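Local coordinates for protein UDP-glucose 6-dehydrogenase (Pyrobaculum islandicum, PDB 3VTF) that probably oxidises UDP-glucose to UDP-glucuronate, using two molecules of NAD(+), in nucleotide-sugar biosynthesis, at residues S240-V245 / F274-G279; M316-V321 / A359-E364; V336-L341 / I405-W410. All coordinates share one frame; numbering follows the deposited sequence.

Interaction 1. Residues S240-V245 / F274-G279; sequences SFANEV and FGAGLG. With UPG (uridine-5'-diphosphate-glucose), chain B.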
loop_
_atom_site.group_PDB
_atom_site.type_symbol
_atom_site.label_atom_id
_atom_site.label_comp_id
_atom_site.label_asym_id
_atom_site.label_seq_id
_atom_site.Cartn_x
_atom_site.Cartn_y
_atom_site.Cartn_z
ATOM N N SER A 240 -0.177 -3.694 -8.501
ATOM C CA SER A 240 -1.446 -3.654 -9.260
ATOM C C SER A 240 -2.143 -2.306 -9.126
ATOM O O SER A 240 -2.803 -1.831 -10.085
ATOM C CB SER A 240 -2.383 -4.805 -8.746
ATOM O OG SER A 240 -1.894 -5.984 -9.262
ATOM N N PHE A 241 -2.051 -1.702 -7.942
ATOM C CA PHE A 241 -2.534 -0.362 -7.784
ATOM C C PHE A 241 -1.793 0.601 -8.743
ATOM O O PHE A 241 -2.422 1.480 -9.368
ATOM C CB PHE A 241 -2.498 0.127 -6.370
ATOM C CG PHE A 241 -3.080 1.476 -6.189
ATOM C CD1 PHE A 241 -4.450 1.662 -6.311
ATOM C CD2 PHE A 241 -2.286 2.565 -5.979
ATOM C CE1 PHE A 241 -5.064 2.912 -6.127
ATOM C CE2 PHE A 241 -2.839 3.825 -5.775
ATOM C CZ PHE A 241 -4.236 4.030 -5.830
ATOM N N ALA A 242 -0.459 0.503 -8.799
ATOM C CA ALA A 242 0.331 1.382 -9.727
ATOM C C ALA A 242 -0.148 1.137 -11.184
ATOM O O ALA A 242 -0.196 2.084 -11.985
ATOM C CB ALA A 242 1.832 1.131 -9.598
ATOM N N ASN A 243 -0.543 -0.117 -11.470
ATOM C CA ASN A 243 -0.984 -0.439 -12.837
ATOM C C ASN A 243 -2.368 0.097 -13.087
ATOM O O ASN A 243 -2.635 0.646 -14.138
ATOM C CB ASN A 243 -0.893 -1.945 -13.083
ATOM C CG ASN A 243 0.534 -2.333 -13.363
ATOM O OD1 ASN A 243 1.287 -1.512 -13.970
ATOM N ND2 ASN A 243 0.896 -3.573 -13.062
ATOM N N GLU A 244 -3.241 -0.004 -12.080
ATOM C CA GLU A 244 -4.607 0.599 -12.207
ATOM C C GLU A 244 -4.518 2.108 -12.401
ATOM O O GLU A 244 -5.174 2.731 -13.290
ATOM C CB GLU A 244 -5.450 0.312 -10.937
ATOM C CG GLU A 244 -6.875 0.905 -11.046
ATOM C CD GLU A 244 -7.854 0.163 -10.134
ATOM O OE1 GLU A 244 -7.951 -1.093 -10.286
ATOM O OE2 GLU A 244 -8.544 0.878 -9.353
ATOM N N VAL A 245 -3.760 2.763 -11.524
ATOM C CA VAL A 245 -3.512 4.213 -11.687
ATOM C C VAL A 245 -2.843 4.488 -13.060
ATOM O O VAL A 245 -3.176 5.494 -13.744
ATOM C CB VAL A 245 -2.640 4.711 -10.516
ATOM C CG1 VAL A 245 -2.177 6.161 -10.737
ATOM C CG2 VAL A 245 -3.511 4.630 -9.263
ATOM N N PHE A 274 6.015 0.627 -6.527
ATOM C CA PHE A 274 4.992 1.213 -7.424
ATOM C C PHE A 274 5.523 1.193 -8.866
ATOM O O PHE A 274 5.170 2.068 -9.654
ATOM C CB PHE A 274 4.696 2.674 -7.017
ATOM C CG PHE A 274 3.929 2.827 -5.760
ATOM C CD1 PHE A 274 2.653 2.152 -5.589
ATOM C CD2 PHE A 274 4.343 3.690 -4.781
ATOM C CE1 PHE A 274 1.883 2.334 -4.491
ATOM C CE2 PHE A 274 3.560 3.867 -3.657
ATOM C CZ PHE A 274 2.315 3.241 -3.510
ATOM N N GLY A 275 6.256 0.150 -9.249
ATOM C CA GLY A 275 6.743 0.059 -10.606
ATOM C C GLY A 275 5.691 -0.521 -11.550
ATOM O O GLY A 275 5.646 -1.746 -11.806
ATOM N N ALA A 276 4.887 0.380 -12.111
ATOM C CA ALA A 276 3.832 -0.001 -13.032
ATOM C C ALA A 276 4.498 -0.683 -14.219
ATOM O O ALA A 276 5.674 -0.471 -14.496
ATOM C CB ALA A 276 3.144 1.281 -13.497
ATOM N N GLY A 277 3.761 -1.531 -14.906
ATOM C CA GLY A 277 4.269 -2.230 -16.105
ATOM C C GLY A 277 3.519 -3.522 -16.329
ATOM O O GLY A 277 2.299 -3.568 -16.155
ATOM N N LEU A 278 4.239 -4.544 -16.793
ATOM C CA LEU A 278 3.579 -5.787 -17.188
ATOM C C LEU A 278 3.035 -6.603 -16.045
ATOM O O LEU A 278 2.328 -7.597 -16.285
ATOM C CB LEU A 278 4.552 -6.678 -17.964
ATOM C CG LEU A 278 4.922 -6.296 -19.375
ATOM C CD1 LEU A 278 5.755 -7.487 -19.901
ATOM C CD2 LEU A 278 3.621 -6.292 -20.150
ATOM N N GLY A 279 3.371 -6.212 -14.825
ATOM C CA GLY A 279 2.840 -6.877 -13.599
ATOM C C GLY A 279 3.859 -7.772 -12.945
ATOM O O GLY A 279 5.039 -7.812 -13.386
HETATM N N1 UPG B . 7.711 -6.040 -9.841
HETATM C C2 UPG B . 6.928 -5.062 -10.523
HETATM N N3 UPG B . 6.948 -3.800 -10.088
HETATM C C4 UPG B . 7.663 -3.469 -8.947
HETATM C C5 UPG B . 8.444 -4.428 -8.212
HETATM C C6 UPG B . 8.396 -5.751 -8.695
HETATM O O2 UPG B . 6.235 -5.355 -11.549
HETATM O O4 UPG B . 7.610 -2.262 -8.537
HETATM C C1C UPG B . 7.601 -7.414 -10.383
HETATM C C2C UPG B . 8.984 -7.966 -10.671
HETATM O O2C UPG B . 9.416 -7.677 -11.998
HETATM C C3C UPG B . 8.774 -9.484 -10.478
HETATM C C4C UPG B . 7.706 -9.578 -9.388
HETATM O O4C UPG B . 7.159 -8.245 -9.285
HETATM O O3C UPG B . 8.146 -10.031 -11.669
HETATM C C5C UPG B . 8.269 -9.983 -8.005
HETATM O O5C UPG B . 9.483 -9.248 -7.800
HETATM P PA UPG B . 10.365 -9.486 -6.383
HETATM O O1A UPG B . 9.527 -9.049 -5.138
HETATM O O2A UPG B . 11.810 -8.987 -6.635
HETATM O O3A UPG B . 10.609 -11.072 -6.525
HETATM P PB UPG B . 10.611 -12.289 -5.424
HETATM O O1B UPG B . 11.995 -12.887 -5.424
HETATM O O2B UPG B . 9.461 -13.085 -6.090
HETATM O O3B UPG B . 10.380 -11.748 -3.942
HETATM C "C1'" UPG B . 9.057 -11.802 -3.325
HETATM C "C2'" UPG B . 9.074 -10.833 -2.164
HETATM C "C3'" UPG B . 9.977 -11.426 -1.056
HETATM C "C4'" UPG B . 9.418 -12.823 -0.695
HETATM C "C5'" UPG B . 9.582 -13.751 -1.964
HETATM C "C6'" UPG B . 9.039 -15.192 -1.838
HETATM O "O2'" UPG B . 9.744 -9.685 -2.817
HETATM O "O3'" UPG B . 9.911 -10.545 0.048
HETATM O "O4'" UPG B . 10.270 -13.362 0.339
HETATM O "O5'" UPG B . 8.688 -13.122 -2.925
HETATM O "O6'" UPG B . 7.935 -15.219 -0.901
#

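Interaction 2. Residues M316-V321 / A359-E364; sequences MPRYAV and ARLLLE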
loop_
_atom_site.group_PDB
_atom_site.type_symbol
_atom_site.label_atom_id
_atom_site.label_comp_id
_atom_site.label_asym_id
_atom_site.label_seq_id
_atom_site.Cartn_x
_atom_site.Cartn_y
_atom_site.Cartn_z
ATOM N N MET A 316 -2.587 -7.005 -17.588
ATOM C CA MET A 316 -1.500 -6.214 -18.143
ATOM C C MET A 316 -0.810 -6.843 -19.383
ATOM O O MET A 316 -0.562 -6.105 -20.372
ATOM C CB MET A 316 -0.437 -5.832 -17.055
ATOM C CG MET A 316 -1.053 -4.944 -15.950
ATOM S SD MET A 316 -2.116 -3.591 -16.381
ATOM C CE MET A 316 -1.002 -2.306 -16.962
ATOM N N PRO A 317 -0.410 -8.138 -19.329
ATOM C CA PRO A 317 0.263 -8.699 -20.518
ATOM C C PRO A 317 -0.655 -8.767 -21.777
ATOM O O PRO A 317 -0.181 -8.570 -22.908
ATOM C CB PRO A 317 0.611 -10.139 -20.102
ATOM C CG PRO A 317 0.587 -10.098 -18.593
ATOM C CD PRO A 317 -0.433 -9.106 -18.202
ATOM N N ARG A 318 -1.943 -9.029 -21.575
ATOM C CA ARG A 318 -2.918 -8.986 -22.677
ATOM C C ARG A 318 -2.970 -7.558 -23.207
ATOM O O ARG A 318 -3.029 -7.333 -24.432
ATOM C CB ARG A 318 -4.335 -9.413 -22.194
ATOM C CG ARG A 318 -4.496 -10.923 -21.959
ATOM C CD ARG A 318 -5.748 -11.384 -21.167
ATOM N NE ARG A 318 -6.910 -10.480 -21.250
ATOM C CZ ARG A 318 -7.627 -10.001 -20.194
ATOM N NH1 ARG A 318 -7.331 -10.331 -18.928
ATOM N NH2 ARG A 318 -8.681 -9.187 -20.390
ATOM N N TYR A 319 -2.980 -6.561 -22.317
ATOM C CA TYR A 319 -3.051 -5.199 -22.802
ATOM C C TYR A 319 -1.832 -4.801 -23.641
ATOM O O TYR A 319 -1.971 -4.029 -24.622
ATOM C CB TYR A 319 -3.266 -4.232 -21.619
ATOM C CG TYR A 319 -3.440 -2.792 -21.934
ATOM C CD1 TYR A 319 -4.540 -2.359 -22.735
ATOM C CD2 TYR A 319 -2.535 -1.790 -21.414
ATOM C CE1 TYR A 319 -4.728 -1.010 -23.006
ATOM C CE2 TYR A 319 -2.763 -0.443 -21.671
ATOM C CZ TYR A 319 -3.821 -0.063 -22.487
ATOM O OH TYR A 319 -3.973 1.281 -22.747
ATOM N N ALA A 320 -0.648 -5.277 -23.225
ATOM C CA ALA A 320 0.612 -4.923 -23.895
ATOM C C ALA A 320 0.535 -5.477 -25.353
ATOM O O ALA A 320 0.925 -4.796 -26.295
ATOM C CB ALA A 320 1.844 -5.564 -23.143
ATOM N N VAL A 321 0.065 -6.720 -25.493
ATOM C CA VAL A 321 -0.062 -7.344 -26.793
ATOM C C VAL A 321 -1.163 -6.599 -27.627
ATOM O O VAL A 321 -0.959 -6.323 -28.804
ATOM C CB VAL A 321 -0.370 -8.861 -26.618
ATOM C CG1 VAL A 321 -0.870 -9.566 -27.969
ATOM C CG2 VAL A 321 0.850 -9.533 -25.994
ATOM N N ALA A 359 5.207 -13.746 -25.020
ATOM C CA ALA A 359 5.620 -14.573 -26.194
ATOM C C ALA A 359 4.454 -15.498 -26.589
ATOM O O ALA A 359 4.040 -15.531 -27.762
ATOM C CB ALA A 359 6.906 -15.376 -25.902
ATOM N N ARG A 360 3.864 -16.173 -25.605
ATOM C CA ARG A 360 2.711 -17.059 -25.894
ATOM C C ARG A 360 1.542 -16.329 -26.478
ATOM O O ARG A 360 0.955 -16.739 -27.516
ATOM C CB ARG A 360 2.235 -17.774 -24.640
ATOM C CG ARG A 360 3.193 -18.809 -24.093
ATOM C CD ARG A 360 2.404 -19.627 -23.042
ATOM N NE ARG A 360 3.285 -20.487 -22.238
ATOM C CZ ARG A 360 3.660 -20.219 -20.979
ATOM N NH1 ARG A 360 3.241 -19.120 -20.336
ATOM N NH2 ARG A 360 4.482 -21.030 -20.356
ATOM N N LEU A 361 1.191 -15.197 -25.881
ATOM C CA LEU A 361 0.108 -14.419 -26.504
ATOM C C LEU A 361 0.432 -14.013 -27.946
ATOM O O LEU A 361 -0.449 -13.936 -28.815
ATOM C CB LEU A 361 -0.272 -13.129 -25.687
ATOM C CG LEU A 361 -0.816 -13.457 -24.260
ATOM C CD1 LEU A 361 -0.737 -12.231 -23.290
ATOM C CD2 LEU A 361 -2.234 -13.966 -24.361
ATOM N N LEU A 362 1.670 -13.609 -28.177
ATOM C CA LEU A 362 2.048 -13.222 -29.539
ATOM C C LEU A 362 1.891 -14.444 -30.483
ATOM O O LEU A 362 1.393 -14.303 -31.606
ATOM C CB LEU A 362 3.476 -12.689 -29.536
ATOM C CG LEU A 362 3.653 -11.288 -28.833
ATOM C CD1 LEU A 362 5.140 -11.050 -28.880
ATOM C CD2 LEU A 362 2.864 -10.182 -29.550
ATOM N N LEU A 363 2.391 -15.597 -30.048
ATOM C CA LEU A 363 2.308 -16.851 -30.817
ATOM C C LEU A 363 0.902 -17.209 -31.164
ATOM O O LEU A 363 0.601 -17.395 -32.327
ATOM C CB LEU A 363 2.956 -18.001 -30.096
ATOM C CG LEU A 363 4.466 -17.979 -30.056
ATOM C CD1 LEU A 363 4.947 -19.069 -29.100
ATOM C CD2 LEU A 363 5.116 -18.068 -31.440
ATOM N N GLU A 364 0.041 -17.238 -30.176
ATOM C CA GLU A 364 -1.383 -17.441 -30.350
ATOM C C GLU A 364 -2.017 -16.429 -31.335
ATOM O O GLU A 364 -3.082 -16.659 -31.907
ATOM C CB GLU A 364 -1.966 -17.418 -28.929
ATOM C CG GLU A 364 -3.454 -17.602 -28.720
ATOM C CD GLU A 364 -3.813 -17.582 -27.218
ATOM O OE1 GLU A 364 -3.768 -16.498 -26.589
ATOM O OE2 GLU A 364 -4.149 -18.651 -26.645
#

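Interaction 3. Residues V336-L341 / I405-W410; sequences VGVLGL and IIATAW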
loop_
_atom_site.group_PDB
_atom_site.type_symbol
_atom_site.label_atom_id
_atom_site.label_comp_id
_atom_site.label_asym_id
_atom_site.label_seq_id
_atom_site.Cartn_x
_atom_site.Cartn_y
_atom_site.Cartn_z
ATOM N N VAL A 336 8.027 -9.957 -34.540
ATOM C CA VAL A 336 7.900 -9.224 -33.228
ATOM C C VAL A 336 8.855 -9.811 -32.199
ATOM O O VAL A 336 9.004 -11.018 -32.130
ATOM C CB VAL A 336 6.450 -9.347 -32.688
ATOM C CG1 VAL A 336 6.375 -8.709 -31.315
ATOM C CG2 VAL A 336 5.419 -8.779 -33.720
ATOM N N GLY A 337 9.552 -8.959 -31.453
ATOM C CA GLY A 337 10.484 -9.420 -30.444
ATOM C C GLY A 337 9.986 -9.247 -29.010
ATOM O O GLY A 337 9.190 -8.327 -28.689
ATOM N N VAL A 338 10.534 -10.061 -28.113
ATOM C CA VAL A 338 10.335 -9.827 -26.718
ATOM C C VAL A 338 11.701 -9.700 -26.138
ATOM O O VAL A 338 12.464 -10.666 -26.170
ATOM C CB VAL A 338 9.580 -11.006 -26.035
ATOM C CG1 VAL A 338 9.493 -10.803 -24.521
ATOM C CG2 VAL A 338 8.263 -11.254 -26.727
ATOM N N LEU A 339 11.971 -8.547 -25.515
ATOM C CA LEU A 339 13.171 -8.282 -24.759
ATOM C C LEU A 339 12.959 -8.610 -23.298
ATOM O O LEU A 339 12.315 -7.823 -22.587
ATOM C CB LEU A 339 13.663 -6.821 -24.888
ATOM C CG LEU A 339 14.267 -6.483 -26.273
ATOM C CD1 LEU A 339 14.563 -4.970 -26.426
ATOM C CD2 LEU A 339 15.512 -7.352 -26.507
ATOM N N GLY A 340 13.496 -9.757 -22.835
ATOM C CA GLY A 340 13.417 -10.073 -21.401
ATOM C C GLY A 340 12.481 -11.290 -21.196
ATOM O O GLY A 340 11.335 -11.253 -21.611
ATOM N N LEU A 341 13.011 -12.379 -20.613
ATOM C CA LEU A 341 12.238 -13.552 -20.367
ATOM C C LEU A 341 12.335 -13.907 -18.881
ATOM O O LEU A 341 11.445 -14.565 -18.371
ATOM C CB LEU A 341 12.794 -14.716 -21.188
ATOM C CG LEU A 341 12.658 -14.540 -22.692
ATOM C CD1 LEU A 341 13.435 -15.605 -23.460
ATOM C CD2 LEU A 341 11.197 -14.518 -23.154
ATOM N N ILE A 405 8.285 -5.805 -27.506
ATOM C CA ILE A 405 7.730 -5.565 -26.170
ATOM C C ILE A 405 8.856 -5.825 -25.230
ATOM O O ILE A 405 9.481 -6.920 -25.298
ATOM C CB ILE A 405 6.549 -6.555 -25.859
ATOM C CG1 ILE A 405 5.333 -6.215 -26.718
ATOM C CG2 ILE A 405 6.184 -6.468 -24.375
ATOM C CD1 ILE A 405 4.159 -7.242 -26.752
ATOM N N ILE A 406 9.128 -4.839 -24.392
ATOM C CA ILE A 406 10.163 -4.901 -23.383
ATOM C C ILE A 406 9.514 -5.493 -22.126
ATOM O O ILE A 406 8.634 -4.857 -21.566
ATOM C CB ILE A 406 10.713 -3.508 -23.059
ATOM C CG1 ILE A 406 11.276 -2.791 -24.360
ATOM C CG2 ILE A 406 11.799 -3.604 -21.950
ATOM C CD1 ILE A 406 11.844 -1.380 -24.016
ATOM N N ALA A 407 9.963 -6.678 -21.689
ATOM C CA ALA A 407 9.293 -7.396 -20.600
ATOM C C ALA A 407 10.138 -7.561 -19.342
ATOM O O ALA A 407 9.598 -7.833 -18.273
ATOM C CB ALA A 407 8.779 -8.789 -21.129
ATOM N N THR A 408 11.455 -7.290 -19.405
ATOM C CA THR A 408 12.284 -7.268 -18.205
ATOM C C THR A 408 13.354 -6.175 -18.413
ATOM O O THR A 408 13.962 -6.111 -19.445
ATOM C CB THR A 408 13.066 -8.583 -18.069
ATOM O OG1 THR A 408 12.191 -9.700 -18.218
ATOM C CG2 THR A 408 13.793 -8.685 -16.689
ATOM N N ALA A 409 13.466 -5.265 -17.485
ATOM C CA ALA A 409 14.370 -4.104 -17.656
ATOM C C ALA A 409 15.797 -4.537 -17.299
ATOM O O ALA A 409 16.320 -4.122 -16.302
ATOM C CB ALA A 409 13.933 -2.966 -16.752
ATOM N N TRP A 410 16.403 -5.415 -18.109
ATOM C CA TRP A 410 17.850 -5.743 -17.918
ATOM C C TRP A 410 18.619 -4.412 -18.151
ATOM O O TRP A 410 18.309 -3.747 -19.127
ATOM C CB TRP A 410 18.272 -6.763 -18.957
ATOM C CG TRP A 410 17.828 -8.137 -18.561
ATOM C CD1 TRP A 410 16.673 -8.835 -18.935
ATOM C CD2 TRP A 410 18.571 -9.031 -17.665
ATOM N NE1 TRP A 410 16.639 -10.053 -18.328
ATOM C CE2 TRP A 410 17.774 -10.228 -17.539
ATOM C CE3 TRP A 410 19.807 -8.946 -17.006
ATOM C CZ2 TRP A 410 18.207 -11.322 -16.764
ATOM C CZ3 TRP A 410 20.249 -10.045 -16.245
ATOM C CH2 TRP A 410 19.459 -11.208 -16.133
#

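Interaction 1. Residues S240-V245 / F274-G279
Asn243 reaches from its helix to the loop 274-279 and takes the backbone N-H of Gly277 on its OD1. The bond is short, 2.6 Å from Gly277 N to Asn243 OD1, and nearly straight, with 162° at the hydrogen. The donor lies in the carbonyl plane of the amide, on a lone pair, at a C=O...N angle of 136°. The same OD1 lies against the backbone of Ala276, 3.1 Å from its CA. Chi1 of Asn243 (-79°) sets CG beside its own backbone N, which carries the amide across to the loop.

The preceding residue, Ala242, points its methyl at the loop: Ala242 CB packs 3.5 Å from Phe274 O, and its contact with Ala276 CB is 4.1 Å. Farther out, the edge of the Phe241 ring meets Phe274 CE1 at 4.4 Å from Phe241 CD2, while Val245 CG2 lies over one face of the Phe241 ring.

The loop held in this way carries the uracil site. Gly275, centre of an inverse gamma turn, reads the base through its backbone alone: Gly275 N donates to O4 of UDP-glucose, and N3 of the base donates to Gly275 O at 3.0 Å, nearly straight. Asn243 is therefore a second-shell residue, gripping the loop two residues after Gly275.

Phe260 of helix 256-264 stacks on Phe274 and packs on Ala242, and Phe234 of the second subunit meets Phe274 edge-to-face. Helix 304-328 flanks Asn243 through Val312 and Met316; segment 240-245 of helix 221-251 thus has contacts with both helix 256-264 and helix 304-328.

Interaction 2. Residues M316-V321 / A359-E364
Leu361 has chi1 at -62°, which puts CG beside its own backbone N, and an extended chi2 then carries CD1 toward the first turn of segment 316-321. That methyl settles against the backbone there, 3.7 Å from Leu361 CD1 to Pro317 O. It also touches the Pro317 ring, with Pro317 CB 4.0 Å from Leu361 CD1, and comes near CG in the aliphatic part of Arg318.

Val321, one turn later, uses both of its methyls. With chi1 at 166°, CG1 is anti to the backbone N and CG2 lies beside it, and the branches share the work: Val321 CG2 packs on Leu361 CB at 3.8 Å, and Val321 CG1 on Leu362 CD2 at 4.1 Å. Leu362 CD2 is equally near to Val321 CG2, so this methyl touches both branches of the valine. Val321 crosses Leu361 and Leu362 obliquely, as Arg318 does Leu361, and the interface between the segments is apolar, with 209 Å² buried over both sides.

The axes pass 9.8 Å apart at a signed crossing angle of -48°, and the nearest CA atoms, those of Val321 and Leu362, are 6.8 Å apart. Leu361 and Val321 bury most of the surface. Toward the exposed Arg318 the contact thins out.

Helix 304-328 here joins the UDP-binding domain through helix 354-364. Val358 of that helix adds to the contacts of Pro317 and Val321, while Leu362 also packs on Val336 and Val338 of strand 335-339. On the other side of helix 304-328, Met316 and Tyr319 lie against helix 221-251.

Interaction 3. Residues V336-L341 / I405-W410
Val338 and Ile405 pair in register, as do Leu339 and Ile406, in the tightest part of this contact, where two neighbouring strands run parallel. Ile405 N donates to Gly337 O at 2.9 Å, and Ile405 O accepts from Leu339 N at 3.0 Å, so residue 405 is bonded to residues on both sides of its partner Val338. Val338 CA adds a C-H...O contact of 3.3 Å to Ile405 O. Just beyond, Leu339 O accepts Ala407 N at 2.8 Å, with 170° at the hydrogen, and also takes a weak bond from Thr408 N at 3.3 Å; one carbonyl thus holds the start of the loop that follows the strand.

The pairing places strand 335-339 beside strand 403-406, the first and fourth strands of the order 3-2-1-4-5-6 in the six-stranded parallel sheet of the UDP-binding domain. That order, with helices linking the first four strands, is of the Rossmann type. At the central 1-4 junction the C-terminal ends of the strands lead into loops near the nucleotide sugar. Lys344, Arg427 and the bound UDP-glucose lie close by, and Ala407 O accepts a hydrogen bond from Arg427 NE.

Side-chain packing is looser than the backbone pairing. Val338 CG1 and Ala407 CB meet at 4.0 Å on one face, where Val338 and Ile405 point, and on the other Leu339 CD1 is 4.5 Å from Ile406 CG1. Past the strands, Gly340 brings its bare backbone against Thr408, with Thr408 OG1 3.4 Å from Gly340 C; that hydroxyl is hydrogen-bonded to Ala342 O. Gly340 CA lies at the edge of the Trp410 ring, and Trp410 NE1 bonds to Asp373. On the open side, the chain turns away at the partly exposed Ala409.

In the fold
From the N terminus, interaction 1 comes first: helix 221-251 is joined to the loop 274-279, closing a loop of 28 residues, about half helix. It is complete before the other two begin. Interactions 2 and 3, which close loops of 37 and 63 residues, cross along the chain, since 336-341 lies between the segments of interaction 2, and 359-364 between those of interaction 3. Helix 304-328, strand 335-339 and helix 354-364 follow one another, so the two contacts share a continuous region, their centres about 12 Å apart. Leu278 links all three, packing on Ala320 and on Ala407. Together they tie the central helices and uracil-binding loop to the parallel sheet of the UDP-binding domain.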